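PDB 2PH5: homospermidine synthase from Legionella pneumophila subsp. pneumophila str. Philadelphia 1, which binds NAD and probably catalyses NAD-dependent formation of the polyamine homospermidine. Local coordinates for residues L28-F33 / P387-T392; G244-H249 / R314-Y319; A370-S375 / G438-D443. All coordinates share one frame; numbering follows the deposited sequence.

Interaction 1 of 3, residues L28-F33 / P387-T392; sequences LMPLIF and PYNNAT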
ATOM      1  N   LEU A  28     -26.599 -12.663   6.040  1.00 24.24           N
ATOM      2  CA  LEU A  28     -27.094 -13.951   6.506  1.00 24.13           C
ATOM      3  C   LEU A  28     -28.531 -14.200   6.060  1.00 25.93           C
ATOM      4  O   LEU A  28     -28.890 -15.319   5.703  1.00 25.63           O
ATOM      5  CB  LEU A  28     -27.036 -14.009   8.028  1.00 22.14           C
ATOM      6  CG  LEU A  28     -26.641 -15.332   8.695  1.00 23.13           C
ATOM      7  CD1 LEU A  28     -27.078 -15.296  10.146  1.00 21.55           C
ATOM      8  CD2 LEU A  28     -27.271 -16.504   8.002  1.00 22.67           C
HETATM    9  N   MSE A  29     -29.341 -13.147   6.077  1.00 28.47           N
HETATM   10  CA  MSE A  29     -30.751 -13.232   5.712  1.00 32.83           C
HETATM   11  C   MSE A  29     -31.074 -14.206   4.587  1.00 32.14           C
HETATM   12  O   MSE A  29     -31.860 -15.137   4.772  1.00 33.67           O
HETATM   13  CB  MSE A  29     -31.277 -11.850   5.352  1.00 39.22           C
HETATM   14  CG  MSE A  29     -31.466 -10.959   6.544  1.00 46.40           C
HETATM   15 SE   MSE A  29     -32.936 -11.567   7.617  1.00 60.03          SE
HETATM   16  CE  MSE A  29     -34.231 -10.217   7.124  1.00 50.60           C
ATOM     17  N   PRO A  30     -30.474 -14.005   3.404  1.00 30.72           N
ATOM     18  CA  PRO A  30     -30.720 -14.885   2.262  1.00 29.58           C
ATOM     19  C   PRO A  30     -30.521 -16.375   2.551  1.00 29.18           C
ATOM     20  O   PRO A  30     -31.341 -17.201   2.148  1.00 30.04           O
ATOM     21  CB  PRO A  30     -29.732 -14.372   1.223  1.00 28.48           C
ATOM     22  CG  PRO A  30     -29.646 -12.921   1.542  1.00 28.31           C
ATOM     23  CD  PRO A  30     -29.544 -12.924   3.032  1.00 29.66           C
ATOM     24  N   LEU A  31     -29.439 -16.717   3.245  1.00 27.40           N
ATOM     25  CA  LEU A  31     -29.137 -18.116   3.547  1.00 26.17           C
ATOM     26  C   LEU A  31     -30.127 -18.777   4.507  1.00 25.50           C
ATOM     27  O   LEU A  31     -30.333 -19.988   4.461  1.00 24.84           O
ATOM     28  CB  LEU A  31     -27.702 -18.257   4.095  1.00 24.05           C
ATOM     29  CG  LEU A  31     -26.548 -18.277   3.079  1.00 22.71           C
ATOM     30  CD1 LEU A  31     -26.522 -16.969   2.328  1.00 21.19           C
ATOM     31  CD2 LEU A  31     -25.207 -18.508   3.776  1.00 22.48           C
ATOM     32  N   ILE A  32     -30.746 -17.986   5.371  1.00 26.93           N
ATOM     33  CA  ILE A  32     -31.704 -18.532   6.318  1.00 28.91           C
ATOM     34  C   ILE A  32     -32.996 -18.940   5.613  1.00 32.25           C
ATOM     35  O   ILE A  32     -33.558 -20.005   5.880  1.00 32.55           O
ATOM     36  CB  ILE A  32     -32.030 -17.513   7.402  1.00 27.04           C
ATOM     37  CG1 ILE A  32     -30.731 -17.018   8.041  1.00 26.45           C
ATOM     38  CG2 ILE A  32     -32.940 -18.146   8.441  1.00 27.47           C
ATOM     39  CD1 ILE A  32     -30.924 -15.920   9.059  1.00 26.85           C
ATOM     40  N   PHE A  33     -33.467 -18.091   4.708  1.00 33.53           N
ATOM     41  CA  PHE A  33     -34.686 -18.399   3.978  1.00 34.57           C
ATOM     42  C   PHE A  33     -34.406 -19.374   2.850  1.00 35.46           C
ATOM     43  O   PHE A  33     -35.324 -19.947   2.272  1.00 35.95           O
ATOM     44  CB  PHE A  33     -35.311 -17.118   3.432  1.00 33.06           C
ATOM     45  CG  PHE A  33     -35.887 -16.244   4.496  1.00 33.87           C
ATOM     46  CD1 PHE A  33     -37.026 -16.640   5.192  1.00 33.29           C
ATOM     47  CD2 PHE A  33     -35.273 -15.042   4.836  1.00 33.47           C
ATOM     48  CE1 PHE A  33     -37.547 -15.848   6.218  1.00 33.83           C
ATOM     49  CE2 PHE A  33     -35.784 -14.244   5.859  1.00 33.61           C
ATOM     50  CZ  PHE A  33     -36.923 -14.647   6.552  1.00 32.89           C
ATOM     51  N   PRO A 387     -27.954 -12.633  -2.813  1.00 20.13           N
ATOM     52  CA  PRO A 387     -27.907 -11.171  -2.830  1.00 20.14           C
ATOM     53  C   PRO A 387     -27.300 -10.653  -1.523  1.00 19.95           C
ATOM     54  O   PRO A 387     -27.025 -11.432  -0.600  1.00 18.61           O
ATOM     55  CB  PRO A 387     -29.376 -10.794  -2.961  1.00 18.67           C
ATOM     56  CG  PRO A 387     -30.046 -11.842  -2.135  1.00 15.41           C
ATOM     57  CD  PRO A 387     -29.332 -13.106  -2.574  1.00 19.09           C
ATOM     58  N   TYR A 388     -27.101  -9.340  -1.454  1.00 19.49           N
ATOM     59  CA  TYR A 388     -26.550  -8.695  -0.262  1.00 21.04           C
ATOM     60  C   TYR A 388     -25.291  -9.421   0.200  1.00 20.63           C
ATOM     61  O   TYR A 388     -25.051  -9.580   1.396  1.00 19.04           O
ATOM     62  CB  TYR A 388     -27.600  -8.718   0.851  1.00 19.77           C
ATOM     63  CG  TYR A 388     -28.953  -8.256   0.383  1.00 22.85           C
ATOM     64  CD1 TYR A 388     -29.167  -6.927   0.026  1.00 24.09           C
ATOM     65  CD2 TYR A 388     -30.017  -9.155   0.256  1.00 23.72           C
ATOM     66  CE1 TYR A 388     -30.403  -6.499  -0.450  1.00 25.24           C
ATOM     67  CE2 TYR A 388     -31.263  -8.737  -0.223  1.00 23.54           C
ATOM     68  CZ  TYR A 388     -31.445  -7.405  -0.574  1.00 24.37           C
ATOM     69  OH  TYR A 388     -32.653  -6.953  -1.053  1.00 27.95           O
ATOM     70  N   ASN A 389     -24.486  -9.851  -0.764  1.00 21.55           N
ATOM     71  CA  ASN A 389     -23.270 -10.588  -0.470  1.00 21.30           C
ATOM     72  C   ASN A 389     -22.145 -10.351  -1.465  1.00 21.32           C
ATOM     73  O   ASN A 389     -22.374 -10.166  -2.669  1.00 17.49           O
ATOM     74  CB  ASN A 389     -23.568 -12.091  -0.452  1.00 21.27           C
ATOM     75  CG  ASN A 389     -23.948 -12.601   0.921  1.00 23.59           C
ATOM     76  OD1 ASN A 389     -23.090 -12.774   1.796  1.00 23.34           O
ATOM     77  ND2 ASN A 389     -25.233 -12.849   1.118  1.00 20.63           N
ATOM     78  N   ASN A 390     -20.924 -10.337  -0.943  1.00 18.82           N
ATOM     79  CA  ASN A 390     -19.751 -10.223  -1.783  1.00 19.40           C
ATOM     80  C   ASN A 390     -19.003 -11.516  -1.482  1.00 19.46           C
ATOM     81  O   ASN A 390     -19.460 -12.316  -0.669  1.00 19.73           O
ATOM     82  CB  ASN A 390     -18.890  -8.984  -1.458  1.00 17.64           C
ATOM     83  CG  ASN A 390     -18.507  -8.876   0.008  1.00 20.55           C
ATOM     84  OD1 ASN A 390     -18.075  -9.849   0.637  1.00 19.90           O
ATOM     85  ND2 ASN A 390     -18.640  -7.673   0.555  1.00 19.85           N
ATOM     86  N   ALA A 391     -17.876 -11.730  -2.147  1.00 20.02           N
ATOM     87  CA  ALA A 391     -17.094 -12.935  -1.948  1.00 21.10           C
ATOM     88  C   ALA A 391     -16.785 -13.170  -0.469  1.00 20.79           C
ATOM     89  O   ALA A 391     -16.975 -14.272   0.044  1.00 21.21           O
ATOM     90  CB  ALA A 391     -15.806 -12.845  -2.748  1.00 21.56           C
ATOM     91  N   THR A 392     -16.326 -12.122   0.207  1.00 19.86           N
ATOM     92  CA  THR A 392     -15.964 -12.186   1.622  1.00 18.03           C
ATOM     93  C   THR A 392     -17.133 -12.506   2.540  1.00 18.55           C
ATOM     94  O   THR A 392     -17.078 -13.472   3.299  1.00 21.09           O
ATOM     95  CB  THR A 392     -15.327 -10.853   2.089  1.00 16.90           C
ATOM     96  OG1 THR A 392     -14.240 -10.516   1.218  1.00 18.50           O
ATOM     97  CG2 THR A 392     -14.811 -10.967   3.517  1.00 15.80           C
TER

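Interaction 2 of 3, residues G244-H249 / R314-Y319; sequences GTHEAH and RPTVHY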
ATOM      1  N   GLY A 244       5.731 -22.598  17.408  1.00 23.83           N
ATOM      2  CA  GLY A 244       5.938 -24.007  17.141  1.00 25.40           C
ATOM      3  C   GLY A 244       7.216 -24.529  17.768  1.00 26.54           C
ATOM      4  O   GLY A 244       8.185 -23.787  17.922  1.00 28.34           O
ATOM      5  N   THR A 245       7.222 -25.809  18.134  1.00 27.53           N
ATOM      6  CA  THR A 245       8.395 -26.425  18.749  1.00 25.64           C
ATOM      7  C   THR A 245       9.607 -26.537  17.816  1.00 25.11           C
ATOM      8  O   THR A 245      10.719 -26.748  18.284  1.00 25.18           O
ATOM      9  CB  THR A 245       8.056 -27.821  19.305  1.00 26.46           C
ATOM     10  OG1 THR A 245       7.221 -28.521  18.376  1.00 25.73           O
ATOM     11  CG2 THR A 245       7.333 -27.702  20.638  1.00 27.08           C
ATOM     12  N   HIS A 246       9.410 -26.380  16.510  1.00 26.42           N
ATOM     13  CA  HIS A 246      10.536 -26.471  15.584  1.00 27.76           C
ATOM     14  C   HIS A 246      11.320 -25.170  15.509  1.00 28.92           C
ATOM     15  O   HIS A 246      12.502 -25.188  15.174  1.00 30.66           O
ATOM     16  CB  HIS A 246      10.068 -26.821  14.169  1.00 28.52           C
ATOM     17  CG  HIS A 246       9.575 -25.641  13.390  1.00 29.84           C
ATOM     18  ND1 HIS A 246       8.387 -25.002  13.677  1.00 28.93           N
ATOM     19  CD2 HIS A 246      10.139 -24.944  12.373  1.00 29.58           C
ATOM     20  CE1 HIS A 246       8.245 -23.962  12.875  1.00 29.54           C
ATOM     21  NE2 HIS A 246       9.294 -23.905  12.073  1.00 29.05           N
ATOM     22  N   GLU A 247      10.657 -24.050  15.798  1.00 29.17           N
ATOM     23  CA  GLU A 247      11.292 -22.730  15.747  1.00 29.52           C
ATOM     24  C   GLU A 247      12.621 -22.728  16.468  1.00 30.83           C
ATOM     25  O   GLU A 247      12.712 -23.094  17.642  1.00 32.31           O
ATOM     26  CB  GLU A 247      10.390 -21.658  16.374  1.00 28.92           C
ATOM     27  CG  GLU A 247       9.028 -21.488  15.715  1.00 28.80           C
ATOM     28  CD  GLU A 247       9.100 -20.943  14.294  1.00 28.05           C
ATOM     29  OE1 GLU A 247       8.026 -20.764  13.683  1.00 27.07           O
ATOM     30  OE2 GLU A 247      10.216 -20.698  13.789  1.00 27.62           O
ATOM     31  N   ALA A 248      13.653 -22.294  15.759  1.00 32.36           N
ATOM     32  CA  ALA A 248      14.999 -22.254  16.312  1.00 32.88           C
ATOM     33  C   ALA A 248      15.540 -20.833  16.443  1.00 32.23           C
ATOM     34  O   ALA A 248      16.700 -20.639  16.804  1.00 33.14           O
ATOM     35  CB  ALA A 248      15.930 -23.095  15.431  1.00 32.31           C
ATOM     36  N   HIS A 249      14.697 -19.846  16.157  1.00 32.75           N
ATOM     37  CA  HIS A 249      15.096 -18.433  16.229  1.00 33.26           C
ATOM     38  C   HIS A 249      14.122 -17.632  17.090  1.00 32.78           C
ATOM     39  O   HIS A 249      12.927 -17.900  17.093  1.00 33.39           O
ATOM     40  CB  HIS A 249      15.135 -17.851  14.817  1.00 33.21           C
ATOM     41  CG  HIS A 249      16.152 -18.495  13.929  1.00 33.48           C
ATOM     42  ND1 HIS A 249      17.460 -18.063  13.864  1.00 33.17           N
ATOM     43  CD2 HIS A 249      16.062 -19.553  13.088  1.00 33.19           C
ATOM     44  CE1 HIS A 249      18.130 -18.825  13.018  1.00 34.70           C
ATOM     45  NE2 HIS A 249      17.306 -19.737  12.533  1.00 33.86           N
ATOM     46  N   ARG A 314       4.164 -29.065  18.631  1.00 31.30           N
ATOM     47  CA  ARG A 314       3.287 -27.927  18.468  1.00 30.75           C
ATOM     48  C   ARG A 314       3.753 -27.133  17.262  1.00 29.58           C
ATOM     49  O   ARG A 314       4.911 -26.735  17.181  1.00 30.19           O
ATOM     50  CB  ARG A 314       3.344 -27.051  19.710  1.00 31.86           C
ATOM     51  CG  ARG A 314       2.519 -25.797  19.625  1.00 33.13           C
ATOM     52  CD  ARG A 314       2.973 -24.797  20.677  1.00 35.59           C
ATOM     53  NE  ARG A 314       2.551 -25.171  22.019  1.00 38.43           N
ATOM     54  CZ  ARG A 314       3.102 -24.701  23.131  1.00 38.24           C
ATOM     55  NH1 ARG A 314       4.107 -23.837  23.062  1.00 36.98           N
ATOM     56  NH2 ARG A 314       2.638 -25.088  24.310  1.00 41.49           N
ATOM     57  N   PRO A 315       2.859 -26.915  16.293  1.00 28.68           N
ATOM     58  CA  PRO A 315       3.214 -26.152  15.094  1.00 26.98           C
ATOM     59  C   PRO A 315       3.060 -24.658  15.335  1.00 25.82           C
ATOM     60  O   PRO A 315       2.415 -24.237  16.294  1.00 26.88           O
ATOM     61  CB  PRO A 315       2.216 -26.662  14.062  1.00 26.91           C
ATOM     62  CG  PRO A 315       0.987 -26.871  14.896  1.00 26.63           C
ATOM     63  CD  PRO A 315       1.539 -27.557  16.138  1.00 28.49           C
ATOM     64  N   THR A 316       3.675 -23.858  14.475  1.00 24.42           N
ATOM     65  CA  THR A 316       3.553 -22.415  14.583  1.00 22.92           C
ATOM     66  C   THR A 316       2.261 -22.090  13.832  1.00 22.40           C
ATOM     67  O   THR A 316       1.997 -22.657  12.768  1.00 19.05           O
ATOM     68  CB  THR A 316       4.776 -21.704  13.938  1.00 24.03           C
ATOM     69  OG1 THR A 316       5.892 -21.779  14.832  1.00 25.10           O
ATOM     70  CG2 THR A 316       4.471 -20.241  13.634  1.00 24.99           C
ATOM     71  N   VAL A 317       1.448 -21.209  14.407  1.00 22.49           N
ATOM     72  CA  VAL A 317       0.184 -20.825  13.795  1.00 23.38           C
ATOM     73  C   VAL A 317      -0.060 -19.325  13.878  1.00 23.59           C
ATOM     74  O   VAL A 317       0.011 -18.730  14.956  1.00 25.69           O
ATOM     75  CB  VAL A 317      -1.025 -21.513  14.475  1.00 24.58           C
ATOM     76  CG1 VAL A 317      -2.308 -21.161  13.722  1.00 22.28           C
ATOM     77  CG2 VAL A 317      -0.822 -23.023  14.514  1.00 23.31           C
ATOM     78  N   HIS A 318      -0.357 -18.729  12.729  1.00 20.87           N
ATOM     79  CA  HIS A 318      -0.650 -17.317  12.646  1.00 20.70           C
ATOM     80  C   HIS A 318      -1.327 -17.005  11.317  1.00 20.94           C
ATOM     81  O   HIS A 318      -1.406 -17.859  10.433  1.00 17.26           O
ATOM     82  CB  HIS A 318       0.622 -16.470  12.839  1.00 19.63           C
ATOM     83  CG  HIS A 318       1.604 -16.557  11.713  1.00 20.81           C
ATOM     84  ND1 HIS A 318       1.357 -16.020  10.467  1.00 20.75           N
ATOM     85  CD2 HIS A 318       2.860 -17.065  11.663  1.00 20.40           C
ATOM     86  CE1 HIS A 318       2.420 -16.190   9.701  1.00 23.17           C
ATOM     87  NE2 HIS A 318       3.346 -16.821  10.402  1.00 18.53           N
ATOM     88  N   TYR A 319      -1.814 -15.774  11.200  1.00 21.74           N
ATOM     89  CA  TYR A 319      -2.543 -15.292  10.033  1.00 23.13           C
ATOM     90  C   TYR A 319      -1.611 -14.554   9.043  1.00 21.61           C
ATOM     91  O   TYR A 319      -0.715 -13.819   9.453  1.00 23.40           O
ATOM     92  CB  TYR A 319      -3.663 -14.361  10.547  1.00 26.26           C
ATOM     93  CG  TYR A 319      -4.807 -14.041   9.597  1.00 31.53           C
ATOM     94  CD1 TYR A 319      -5.726 -13.023   9.896  1.00 34.35           C
ATOM     95  CD2 TYR A 319      -4.970 -14.744   8.400  1.00 35.75           C
ATOM     96  CE1 TYR A 319      -6.780 -12.712   9.015  1.00 35.81           C
ATOM     97  CE2 TYR A 319      -6.011 -14.449   7.517  1.00 35.34           C
ATOM     98  CZ  TYR A 319      -6.911 -13.433   7.832  1.00 37.99           C
ATOM     99  OH  TYR A 319      -7.944 -13.154   6.959  1.00 41.74           O
TER

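Interaction 3 of 3, residues A370-S375 / G438-D443; sequences AYWYGS and GGYYTD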
ATOM      1  N   ALA A 370       4.376 -27.969   0.416  1.00 28.62           N
ATOM      2  CA  ALA A 370       3.385 -27.138   1.093  1.00 27.25           C
ATOM      3  C   ALA A 370       2.019 -27.450   0.500  1.00 25.31           C
ATOM      4  O   ALA A 370       1.888 -27.666  -0.703  1.00 25.12           O
ATOM      5  CB  ALA A 370       3.712 -25.664   0.923  1.00 26.59           C
ATOM      6  N   TYR A 371       1.006 -27.467   1.357  1.00 25.24           N
ATOM      7  CA  TYR A 371      -0.362 -27.773   0.949  1.00 23.23           C
ATOM      8  C   TYR A 371      -1.324 -26.663   1.371  1.00 22.95           C
ATOM      9  O   TYR A 371      -1.310 -26.214   2.520  1.00 23.24           O
ATOM     10  CB  TYR A 371      -0.797 -29.081   1.596  1.00 21.46           C
ATOM     11  CG  TYR A 371      -2.116 -29.610   1.097  1.00 23.10           C
ATOM     12  CD1 TYR A 371      -2.211 -30.244  -0.143  1.00 23.28           C
ATOM     13  CD2 TYR A 371      -3.266 -29.511   1.876  1.00 21.73           C
ATOM     14  CE1 TYR A 371      -3.411 -30.773  -0.596  1.00 22.54           C
ATOM     15  CE2 TYR A 371      -4.471 -30.034   1.435  1.00 24.66           C
ATOM     16  CZ  TYR A 371      -4.536 -30.665   0.198  1.00 24.59           C
ATOM     17  OH  TYR A 371      -5.732 -31.189  -0.232  1.00 26.54           O
ATOM     18  N   TRP A 372      -2.164 -26.234   0.437  1.00 22.55           N
ATOM     19  CA  TRP A 372      -3.145 -25.191   0.712  1.00 23.94           C
ATOM     20  C   TRP A 372      -4.530 -25.718   0.386  1.00 25.23           C
ATOM     21  O   TRP A 372      -4.791 -26.144  -0.740  1.00 24.64           O
ATOM     22  CB  TRP A 372      -2.883 -23.958  -0.145  1.00 24.19           C
ATOM     23  CG  TRP A 372      -3.724 -22.771   0.206  1.00 26.15           C
ATOM     24  CD1 TRP A 372      -3.361 -21.709   0.996  1.00 26.97           C
ATOM     25  CD2 TRP A 372      -5.056 -22.489  -0.251  1.00 26.65           C
ATOM     26  NE1 TRP A 372      -4.380 -20.786   1.048  1.00 23.47           N
ATOM     27  CE2 TRP A 372      -5.430 -21.240   0.293  1.00 25.50           C
ATOM     28  CE3 TRP A 372      -5.970 -23.171  -1.067  1.00 24.84           C
ATOM     29  CZ2 TRP A 372      -6.676 -20.658   0.046  1.00 26.70           C
ATOM     30  CZ3 TRP A 372      -7.212 -22.595  -1.316  1.00 25.67           C
ATOM     31  CH2 TRP A 372      -7.554 -21.346  -0.759  1.00 25.90           C
ATOM     32  N   TYR A 373      -5.413 -25.689   1.377  1.00 25.53           N
ATOM     33  CA  TYR A 373      -6.776 -26.145   1.191  1.00 25.07           C
ATOM     34  C   TYR A 373      -7.695 -25.013   1.617  1.00 24.52           C
ATOM     35  O   TYR A 373      -7.534 -24.464   2.701  1.00 24.41           O
ATOM     36  CB  TYR A 373      -7.040 -27.390   2.035  1.00 25.76           C
ATOM     37  CG  TYR A 373      -8.402 -27.975   1.804  1.00 27.26           C
ATOM     38  CD1 TYR A 373      -9.516 -27.458   2.451  1.00 27.96           C
ATOM     39  CD2 TYR A 373      -8.585 -29.029   0.908  1.00 29.83           C
ATOM     40  CE1 TYR A 373     -10.777 -27.973   2.218  1.00 30.37           C
ATOM     41  CE2 TYR A 373      -9.851 -29.557   0.662  1.00 28.37           C
ATOM     42  CZ  TYR A 373     -10.941 -29.025   1.324  1.00 31.01           C
ATOM     43  OH  TYR A 373     -12.204 -29.545   1.137  1.00 32.18           O
ATOM     44  N   GLY A 374      -8.644 -24.657   0.754  1.00 23.84           N
ATOM     45  CA  GLY A 374      -9.554 -23.576   1.078  1.00 23.69           C
ATOM     46  C   GLY A 374     -10.591 -23.245   0.020  1.00 24.46           C
ATOM     47  O   GLY A 374     -10.867 -24.042  -0.883  1.00 24.28           O
ATOM     48  N   SER A 375     -11.165 -22.052   0.142  1.00 23.48           N
ATOM     49  CA  SER A 375     -12.198 -21.581  -0.768  1.00 23.70           C
ATOM     50  C   SER A 375     -11.770 -20.409  -1.629  1.00 23.15           C
ATOM     51  O   SER A 375     -11.215 -19.434  -1.135  1.00 22.82           O
ATOM     52  CB  SER A 375     -13.441 -21.175   0.026  1.00 26.43           C
ATOM     53  OG  SER A 375     -14.221 -20.231  -0.686  1.00 26.91           O
ATOM     54  N   GLY A 438     -10.830 -26.858  -2.589  1.00 31.69           N
ATOM     55  CA  GLY A 438      -9.958 -28.017  -2.698  1.00 31.79           C
ATOM     56  C   GLY A 438      -8.537 -27.767  -2.201  1.00 31.84           C
ATOM     57  O   GLY A 438      -8.221 -26.694  -1.679  1.00 32.14           O
ATOM     58  N   GLY A 439      -7.679 -28.772  -2.373  1.00 30.55           N
ATOM     59  CA  GLY A 439      -6.296 -28.672  -1.942  1.00 28.85           C
ATOM     60  C   GLY A 439      -5.336 -28.446  -3.095  1.00 28.70           C
ATOM     61  O   GLY A 439      -5.611 -28.811  -4.237  1.00 28.49           O
ATOM     62  N   TYR A 440      -4.204 -27.823  -2.794  1.00 29.30           N
ATOM     63  CA  TYR A 440      -3.200 -27.542  -3.802  1.00 29.17           C
ATOM     64  C   TYR A 440      -1.811 -27.698  -3.199  1.00 30.20           C
ATOM     65  O   TYR A 440      -1.500 -27.123  -2.151  1.00 29.42           O
ATOM     66  CB  TYR A 440      -3.351 -26.117  -4.336  1.00 27.55           C
ATOM     67  CG  TYR A 440      -4.737 -25.765  -4.812  1.00 29.03           C
ATOM     68  CD1 TYR A 440      -5.738 -25.413  -3.907  1.00 28.19           C
ATOM     69  CD2 TYR A 440      -5.040 -25.750  -6.175  1.00 29.24           C
ATOM     70  CE1 TYR A 440      -7.006 -25.047  -4.343  1.00 28.36           C
ATOM     71  CE2 TYR A 440      -6.301 -25.386  -6.627  1.00 30.17           C
ATOM     72  CZ  TYR A 440      -7.281 -25.032  -5.704  1.00 31.92           C
ATOM     73  OH  TYR A 440      -8.526 -24.642  -6.150  1.00 34.74           O
ATOM     74  N   TYR A 441      -0.986 -28.489  -3.874  1.00 31.61           N
ATOM     75  CA  TYR A 441       0.387 -28.735  -3.460  1.00 31.58           C
ATOM     76  C   TYR A 441       1.270 -27.740  -4.202  1.00 32.19           C
ATOM     77  O   TYR A 441       0.921 -27.286  -5.293  1.00 33.95           O
ATOM     78  CB  TYR A 441       0.801 -30.162  -3.838  1.00 31.87           C
ATOM     79  CG  TYR A 441       0.358 -31.219  -2.856  1.00 33.06           C
ATOM     80  CD1 TYR A 441       0.972 -31.334  -1.612  1.00 33.51           C
ATOM     81  CD2 TYR A 441      -0.697 -32.084  -3.152  1.00 33.57           C
ATOM     82  CE1 TYR A 441       0.548 -32.277  -0.680  1.00 32.24           C
ATOM     83  CE2 TYR A 441      -1.132 -33.035  -2.223  1.00 32.48           C
ATOM     84  CZ  TYR A 441      -0.504 -33.120  -0.989  1.00 33.14           C
ATOM     85  OH  TYR A 441      -0.940 -34.029  -0.052  1.00 35.19           O
ATOM     86  N   THR A 442       2.404 -27.393  -3.609  1.00 31.15           N
ATOM     87  CA  THR A 442       3.335 -26.478  -4.251  1.00 31.37           C
ATOM     88  C   THR A 442       4.742 -26.671  -3.727  1.00 32.30           C
ATOM     89  O   THR A 442       4.937 -27.014  -2.565  1.00 32.88           O
ATOM     90  CB  THR A 442       2.961 -25.003  -4.035  1.00 30.53           C
ATOM     91  OG1 THR A 442       4.009 -24.180  -4.559  1.00 27.80           O
ATOM     92  CG2 THR A 442       2.790 -24.697  -2.556  1.00 31.09           C
ATOM     93  N   ASP A 443       5.714 -26.438  -4.602  1.00 34.06           N
ATOM     94  CA  ASP A 443       7.126 -26.566  -4.268  1.00 34.30           C
ATOM     95  C   ASP A 443       7.664 -25.251  -3.726  1.00 32.01           C
ATOM     96  O   ASP A 443       8.870 -25.083  -3.547  1.00 33.46           O
ATOM     97  CB  ASP A 443       7.938 -26.978  -5.507  1.00 36.42           C
ATOM     98  CG  ASP A 443       7.803 -25.987  -6.661  1.00 40.04           C
ATOM     99  OD1 ASP A 443       8.444 -26.206  -7.708  1.00 44.04           O
ATOM    100  OD2 ASP A 443       7.057 -24.994  -6.529  1.00 40.91           O
TER

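Interaction 1 of 3, residues L28-F33 / P387-T392
Pro30 and Pro387 lie ring against ring, pointing opposite ways and meeting by their carbon edges, with CG of Pro30 3.9 Å from CG of Pro387. The ring of Pro30 is directed from its helix toward the loop, and CG does most of the touching. That same CG lies 3.7 Å from the carbonyl O of Pro387 and comes up to the rim of the Tyr388 ring, near the ring plane, 4.0 Å from CD2. A chi1 of -48° sets the phenol beside its own backbone N, and chi2 of -68° turns it so that an edge meets the proline.

Asn389 is the next residue of the loop to meet the helix. Its ND2 folds back onto the O of Pro387 at 2.9 Å, with the donor tilted 24° from the carbonyl plane, and also bonds Ala27 O, one residue ahead of the helical segment; OD1 is taken by Ser393 OG. The amide is therefore fixed at both ends, and ND2 sits 4.5 Å from CD1 of Leu31, whose branch leans on Val397 and Ile401 of helix 391-408.

Helix 23-35 carries the end of a glycine-rich turn consistent with a Rossmann-type NAD-binding fold, and the contact packs its flank against the loop leading into helix 391-408, whose N-cap is Asn390, with the side chain of Asn389 about 11 Å from the bound NAD.

Interaction 2 of 3, residues G244-H249 / R314-Y319
Thr316 reaches from its strand into the loop 244-249, and its side chain can be followed atom by atom. CB points at the loop and lies 3.4 Å from OE1 of Glu247. From there the hydroxyl turns beside its own backbone N, opposite the carbonyl carbon (chi1 -78°), while CG2 takes the place opposite the backbone N and lies 3.6 Å from Glu247 OE1. At the tip, OG1 is held from two directions: it accepts from Gly244 N at 2.7 Å, a bond bent to 138°, and donates to Glu247 OE1 at 2.6 Å. The carboxylate receives this proton on its anti lone pair, the one turned away from OE2, and OE2 itself accepts from the backbone N of Phe466. One hydroxyl thus ties the first residue of the loop segment to the acid three places on. Those residues, Gly244 to Glu247, form a type I beta turn, so the bonds to Thr316 fasten both ends of the turn to strand 311-322 in the mixed sheet of the C-terminal domain.

A second anchor lies just upstream. The carbonyl O of Arg314 takes Thr245 N at 2.7 Å, in the carbonyl plane, and Thr245 OG1 at 3.2 Å, tilted 30° from that plane. Gly244 is pressed so closely on the strand that its bare CA sits against Arg314 O. His246 comes in roughly perpendicular to Thr316 and brings CE1 to 3.8 Å from OG1; its NE2 hydrogen-bonds the O of Trp464.

Interaction 3 of 3, residues A370-S375 / G438-D443
The shortest polar bond here runs from Tyr440 N to the carbonyl O of Trp372, 2.7 Å long, with its donor tilted 25° from the carbonyl plane. Its partner returns from Trp372 N to Tyr440 O, and further reciprocal pairs link Gly374 with Gly438 and Ala370 with Thr442, although the bond from Ala370 N to Thr442 O is weak. Between these rungs the non-hydrogen-bonded pairs Tyr371-Tyr441 and Tyr373-Gly439 bring the backbones close enough for CA-H...O contacts, in a regular antiparallel ladder.

On the side of the sheet that carries the tyrosines of strand 370-378, Tyr371 drives its ring edge into the face of Tyr441, a T-shaped pair with planes at 56°. CD1 of Tyr371 stands 3.3 Å above the Tyr441 plane, over its centre. With CG opposite its backbone N (chi1 -172°), the Tyr371 ring slants across to the partner strand, and its OH ends 3.1 Å from CA of Gly439, which has no side chain there. Both hydroxyls have partners beyond the two strands: Tyr371 OH bonds Asn173 and Tyr441 OH bonds Asp177. Tyr373 lays CD2 3.4 Å from Gly439 N.

On the reverse side Trp372 and Tyr440 run alongside each other in the same direction, with CE3 of the indole 3.6 Å from CD1 of the phenol and their planes oblique. Ala370 CB meets CG2 of Thr442 there.

Strand 436-442 forms an edge of the mixed sheet within this chain, and strand 370-378 joins it to strand 352-364. Helix 158-176 packs on the face of Tyr371 and Tyr373, while Trp372 and Tyr440 face the loop at Pro281.

How the interactions relate
Interaction 1 bridges the two halves of the enzyme, from the NAD-binding domain to the C-terminal domain, whereas interactions 2 and 3 both belong to the latter and reach its mixed sheet. The centres of these two lie about 19 Å apart: interaction 2 on strand 311-322 near one edge, interaction 3 on the two strands at the other. The centre of interaction 1 is about 27 Å from that of interaction 3 and about 36 Å from that of interaction 2, which lies on the opposite side of the chain's centre. Along the sequence, interaction 2 closes before 370-375; 387-392 then falls between the segments of interaction 3, so edge strand 436-442 follows the return to the NAD-binding domain.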